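Local structure of chitinase A (Pteris ryukyuensis, 4RL3) at residues V15-F28 against F260-S272. The protein probably hydrolyses the glycosidic bonds of chitin, this chain being the catalytic domain of a family 18 glycoside hydrolase. Sequence-based numbering, arbitrary orientation.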
loop_
_atom_site.group_PDB
_atom_site.type_symbol
_atom_site.label_atom_id
_atom_site.label_comp_id
_atom_site.label_asym_id
_atom_site.label_seq_id
_atom_site.Cartn_x
_atom_site.Cartn_y
_atom_site.Cartn_z
ATOM N N VAL A 15 7.304 16.013 -3.175
ATOM C CA VAL A 15 7.713 15.350 -1.943
ATOM C C VAL A 15 8.796 14.313 -2.245
ATOM O O VAL A 15 8.799 13.675 -3.295
ATOM C CB VAL A 15 6.511 14.720 -1.202
ATOM C CG1 VAL A 15 5.900 13.566 -2.006
ATOM C CG2 VAL A 15 6.913 14.272 0.206
ATOM N N GLN A 16 9.729 14.176 -1.308
ATOM C CA GLN A 16 10.847 13.262 -1.447
ATOM C C GLN A 16 10.868 12.312 -0.255
ATOM O O GLN A 16 10.268 12.597 0.793
ATOM C CB GLN A 16 12.146 14.061 -1.530
ATOM C CG GLN A 16 12.173 15.004 -2.726
ATOM C CD GLN A 16 13.455 15.793 -2.823
ATOM O OE1 GLN A 16 13.509 16.962 -2.411
ATOM N NE2 GLN A 16 14.501 15.165 -3.338
ATOM N N PHE A 17 11.537 11.170 -0.425
ATOM C CA PHE A 17 11.734 10.219 0.675
ATOM C C PHE A 17 12.361 10.978 1.843
ATOM O O PHE A 17 12.023 10.749 2.999
ATOM C CB PHE A 17 12.690 9.070 0.303
ATOM C CG PHE A 17 12.242 8.192 -0.855
ATOM C CD1 PHE A 17 11.014 7.556 -0.835
ATOM C CD2 PHE A 17 13.094 7.943 -1.921
ATOM C CE1 PHE A 17 10.615 6.726 -1.874
ATOM C CE2 PHE A 17 12.714 7.110 -2.970
ATOM C CZ PHE A 17 11.462 6.506 -2.947
ATOM N N THR A 18 13.296 11.878 1.523
ATOM C CA THR A 18 14.050 12.606 2.541
ATOM C C THR A 18 13.232 13.600 3.389
ATOM O O THR A 18 13.706 14.045 4.447
ATOM C CB THR A 18 15.239 13.366 1.891
ATOM O OG1 THR A 18 14.749 14.236 0.873
ATOM C CG2 THR A 18 16.252 12.395 1.287
ATOM N N ASP A 19 12.021 13.929 2.949
ATOM C CA ASP A 19 11.090 14.750 3.729
ATOM C C ASP A 19 10.405 13.971 4.855
ATOM O O ASP A 19 9.840 14.574 5.770
ATOM C CB ASP A 19 10.002 15.333 2.826
ATOM C CG ASP A 19 10.543 16.310 1.807
ATOM O OD1 ASP A 19 11.414 17.133 2.152
ATOM O OD2 ASP A 19 10.086 16.276 0.670
ATOM N N VAL A 20 10.394 12.646 4.753
ATOM C CA VAL A 20 9.622 11.814 5.670
ATOM C C VAL A 20 10.449 11.380 6.872
ATOM O O VAL A 20 11.528 10.810 6.709
ATOM C CB VAL A 20 9.086 10.550 4.961
ATOM C CG1 VAL A 20 8.182 9.754 5.894
ATOM C CG2 VAL A 20 8.328 10.943 3.707
ATOM N N PRO A 21 9.935 11.620 8.092
ATOM C CA PRO A 21 10.653 11.200 9.295
ATOM C C PRO A 21 10.844 9.684 9.298
ATOM O O PRO A 21 9.889 8.949 9.045
ATOM C CB PRO A 21 9.728 11.653 10.444
ATOM C CG PRO A 21 8.813 12.651 9.849
ATOM C CD PRO A 21 8.657 12.286 8.408
ATOM N N ILE A 22 12.081 9.240 9.539
ATOM C CA ILE A 22 12.425 7.813 9.594
ATOM C C ILE A 22 13.011 7.489 10.975
ATOM O O ILE A 22 14.088 7.967 11.336
ATOM C CB ILE A 22 13.450 7.437 8.497
ATOM C CG1 ILE A 22 12.869 7.682 7.095
ATOM C CG2 ILE A 22 13.902 5.991 8.653
ATOM C CD1 ILE A 22 13.906 7.802 6.000
ATOM N N ASN A 23 12.285 6.683 11.744
ATOM C CA ASN A 23 12.747 6.206 13.043
ATOM C C ASN A 23 13.542 4.925 12.822
ATOM O O ASN A 23 13.066 4.015 12.165
ATOM C CB ASN A 23 11.531 5.939 13.932
ATOM C CG ASN A 23 11.905 5.598 15.363
ATOM O OD1 ASN A 23 12.671 4.669 15.613
ATOM N ND2 ASN A 23 11.355 6.346 16.310
ATOM N N SER A 24 14.750 4.843 13.385
ATOM C CA SER A 24 15.616 3.682 13.153
ATOM C C SER A 24 15.108 2.366 13.764
ATOM O O SER A 24 15.598 1.274 13.415
ATOM C CB SER A 24 17.030 3.963 13.678
ATOM O OG SER A 24 17.063 4.026 15.092
ATOM N N GLY A 25 14.138 2.470 14.665
ATOM C CA GLY A 25 13.643 1.336 15.421
ATOM C C GLY A 25 12.447 0.602 14.850
ATOM O O GLY A 25 11.985 -0.378 15.447
ATOM N N VAL A 26 11.917 1.081 13.725
ATOM C CA VAL A 26 10.811 0.392 13.054
ATOM C C VAL A 26 11.314 -0.276 11.789
ATOM O O VAL A 26 12.357 0.108 11.242
ATOM C CB VAL A 26 9.636 1.341 12.673
ATOM C CG1 VAL A 26 9.069 2.040 13.896
ATOM C CG2 VAL A 26 10.040 2.360 11.604
ATOM N N THR A 27 10.568 -1.268 11.333
ATOM C CA THR A 27 10.702 -1.785 9.975
ATOM C C THR A 27 9.966 -0.794 9.087
ATOM O O THR A 27 8.746 -0.709 9.145
ATOM C CB THR A 27 10.088 -3.194 9.871
ATOM O OG1 THR A 27 10.879 -4.104 10.651
ATOM C CG2 THR A 27 10.030 -3.700 8.452
ATOM N N PHE A 28 10.708 -0.045 8.276
ATOM C CA PHE A 28 10.170 1.095 7.538
ATOM C C PHE A 28 10.006 0.778 6.064
ATOM O O PHE A 28 10.974 0.423 5.387
ATOM C CB PHE A 28 11.113 2.302 7.689
ATOM C CG PHE A 28 10.509 3.597 7.220
ATOM C CD1 PHE A 28 10.289 3.830 5.870
ATOM C CD2 PHE A 28 10.124 4.569 8.131
ATOM C CE1 PHE A 28 9.719 5.011 5.441
ATOM C CE2 PHE A 28 9.549 5.749 7.707
ATOM C CZ PHE A 28 9.346 5.972 6.359
ATOM N N PHE A 260 4.619 16.521 8.854
ATOM C CA PHE A 260 4.890 15.104 9.101
ATOM C C PHE A 260 4.863 14.684 10.569
ATOM O O PHE A 260 5.426 13.655 10.930
ATOM C CB PHE A 260 6.227 14.705 8.470
ATOM C CG PHE A 260 6.243 14.803 6.970
ATOM C CD1 PHE A 260 5.878 13.707 6.188
ATOM C CD2 PHE A 260 6.625 15.971 6.335
ATOM C CE1 PHE A 260 5.897 13.785 4.804
ATOM C CE2 PHE A 260 6.637 16.050 4.948
ATOM C CZ PHE A 260 6.282 14.957 4.187
ATOM N N GLN A 261 4.193 15.457 11.415
ATOM C CA GLN A 261 4.195 15.147 12.838
ATOM C C GLN A 261 3.540 13.810 13.155
ATOM O O GLN A 261 3.955 13.128 14.090
ATOM C CB GLN A 261 3.571 16.270 13.670
ATOM C CG GLN A 261 2.073 16.476 13.505
ATOM C CD GLN A 261 1.632 17.795 14.106
ATOM O OE1 GLN A 261 1.388 17.898 15.313
ATOM N NE2 GLN A 261 1.549 18.818 13.271
ATOM N N TYR A 262 2.535 13.407 12.385
ATOM C CA TYR A 262 1.860 12.139 12.677
ATOM C C TYR A 262 2.655 10.908 12.216
ATOM O O TYR A 262 2.576 9.853 12.846
ATOM C CB TYR A 262 0.444 12.144 12.107
ATOM C CG TYR A 262 -0.412 13.208 12.733
ATOM C CD1 TYR A 262 -0.653 13.208 14.104
ATOM C CD2 TYR A 262 -0.971 14.223 11.968
ATOM C CE1 TYR A 262 -1.438 14.180 14.693
ATOM C CE2 TYR A 262 -1.764 15.200 12.554
ATOM C CZ TYR A 262 -1.988 15.168 13.912
ATOM O OH TYR A 262 -2.776 16.144 14.489
ATOM N N GLU A 263 3.456 11.056 11.159
ATOM C CA GLU A 263 4.411 10.012 10.774
ATOM C C GLU A 263 5.339 9.715 11.945
ATOM O O GLU A 263 5.618 8.558 12.272
ATOM C CB GLU A 263 5.267 10.458 9.587
ATOM C CG GLU A 263 4.657 10.280 8.200
ATOM C CD GLU A 263 3.623 11.327 7.820
ATOM O OE1 GLU A 263 3.124 11.254 6.678
ATOM O OE2 GLU A 263 3.295 12.233 8.625
ATOM N N GLN A 264 5.842 10.777 12.557
ATOM C CA GLN A 264 6.749 10.631 13.691
ATOM C C GLN A 264 6.055 9.986 14.884
ATOM O O GLN A 264 6.585 9.049 15.497
ATOM C CB GLN A 264 7.315 11.998 14.069
ATOM C CG GLN A 264 8.173 12.004 15.326
ATOM C CD GLN A 264 7.371 12.233 16.592
ATOM O OE1 GLN A 264 7.433 11.446 17.550
ATOM N NE2 GLN A 264 6.592 13.278 16.596
ATOM N N GLN A 265 4.887 10.505 15.216
ATOM C CA GLN A 265 4.118 9.961 16.321
ATOM C C GLN A 265 3.801 8.485 16.138
ATOM O O GLN A 265 3.907 7.722 17.086
ATOM C CB GLN A 265 2.844 10.751 16.528
ATOM C CG GLN A 265 3.111 12.114 17.130
ATOM C CD GLN A 265 1.834 12.885 17.294
ATOM O OE1 GLN A 265 0.842 12.328 17.772
ATOM N NE2 GLN A 265 1.831 14.154 16.895
ATOM N N ALA A 266 3.433 8.087 14.923
ATOM C CA ALA A 266 3.129 6.691 14.658
ATOM C C ALA A 266 4.322 5.782 14.910
ATOM O O ALA A 266 4.184 4.704 15.507
ATOM C CB ALA A 266 2.632 6.519 13.241
ATOM N N GLN A 267 5.500 6.211 14.475
ATOM C CA GLN A 267 6.704 5.414 14.648
ATOM C C GLN A 267 7.154 5.386 16.102
ATOM O O GLN A 267 7.629 4.357 16.587
ATOM C CB GLN A 267 7.823 5.920 13.738
ATOM C CG GLN A 267 7.498 5.733 12.267
ATOM C CD GLN A 267 8.503 6.395 11.371
ATOM O OE1 GLN A 267 9.584 5.853 11.151
ATOM N NE2 GLN A 267 8.152 7.564 10.834
ATOM N N THR A 268 7.009 6.516 16.792
ATOM C CA THR A 268 7.326 6.571 18.212
ATOM C C THR A 268 6.414 5.620 18.987
ATOM O O THR A 268 6.889 4.884 19.863
ATOM C CB THR A 268 7.254 8.020 18.717
ATOM O OG1 THR A 268 8.383 8.718 18.189
ATOM C CG2 THR A 268 7.278 8.118 20.247
ATOM N N LEU A 269 5.136 5.588 18.625
ATOM C CA LEU A 269 4.195 4.676 19.295
ATOM C C LEU A 269 4.633 3.224 19.107
ATOM O O LEU A 269 4.602 2.431 20.049
ATOM C CB LEU A 269 2.772 4.887 18.770
ATOM C CG LEU A 269 1.644 4.020 19.346
ATOM C CD1 LEU A 269 0.329 4.713 19.082
ATOM C CD2 LEU A 269 1.606 2.609 18.776
ATOM N N LEU A 270 5.039 2.877 17.891
ATOM C CA LEU A 270 5.417 1.498 17.590
ATOM C C LEU A 270 6.690 1.059 18.309
ATOM O O LEU A 270 6.851 -0.126 18.590
ATOM C CB LEU A 270 5.560 1.291 16.081
ATOM C CG LEU A 270 4.241 1.365 15.309
ATOM C CD1 LEU A 270 4.533 1.448 13.822
ATOM C CD2 LEU A 270 3.321 0.196 15.624
ATOM N N THR A 271 7.579 2.001 18.616
ATOM C CA THR A 271 8.870 1.674 19.219
ATOM C C THR A 271 8.939 1.878 20.731
ATOM O O THR A 271 9.929 1.493 21.350
ATOM C CB THR A 271 10.015 2.469 18.545
ATOM O OG1 THR A 271 9.754 3.877 18.610
ATOM C CG2 THR A 271 10.146 2.061 17.103
ATOM N N SER A 272 7.897 2.448 21.331
ATOM C CA SER A 272 7.956 2.831 22.745
ATOM C C SER A 272 7.553 1.682 23.671
ATOM O O SER A 272 7.114 0.618 23.232
ATOM C CB SER A 272 7.055 4.031 23.010
ATOM O OG SER A 272 5.700 3.638 22.955
ATOM O OXT SER A 272 7.657 1.810 24.897
HETATM O O HOH W 1 9.740 8.507 15.579
#
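Q267 of the C-terminal helix 261-271 spends both ends of its side-chain amide on the loop leading into strand 27-36, tying the last helix of this TIM-barrel fold to the chain that follows its first strand, 3-8. NE2 of Q267 donates to O of P21 at 2.9 Å and 178°, the acceptor lying in the amide plane, while OE1 of Q267 accepts a hydrogen bond from the backbone N of N23, also at 2.9 Å. With chi2 near trans (172°), the Q267 side chain stretches out and its amide reaches F28, whose ring edge meets OE1 of Q267 in plane. Two residues from P21, D19 sets its backbone O over the centre of the F260 ring, 3.5 Å above the plane, and P21 CD presses on F260 CB at 3.4 Å. At the other end, methyl meets methyl tightly, V26 CG1 lying 3.4 Å from T271 CG2. Second-shell bonds fix these groups: NE2 of Q267 also donates to O of E263, within its own helix, and N23 closes an Asx turn through OD1 to N of G25. ND2 of N23 donates to a water, which in turn donates to OG1 of T268 at 2.9 Å.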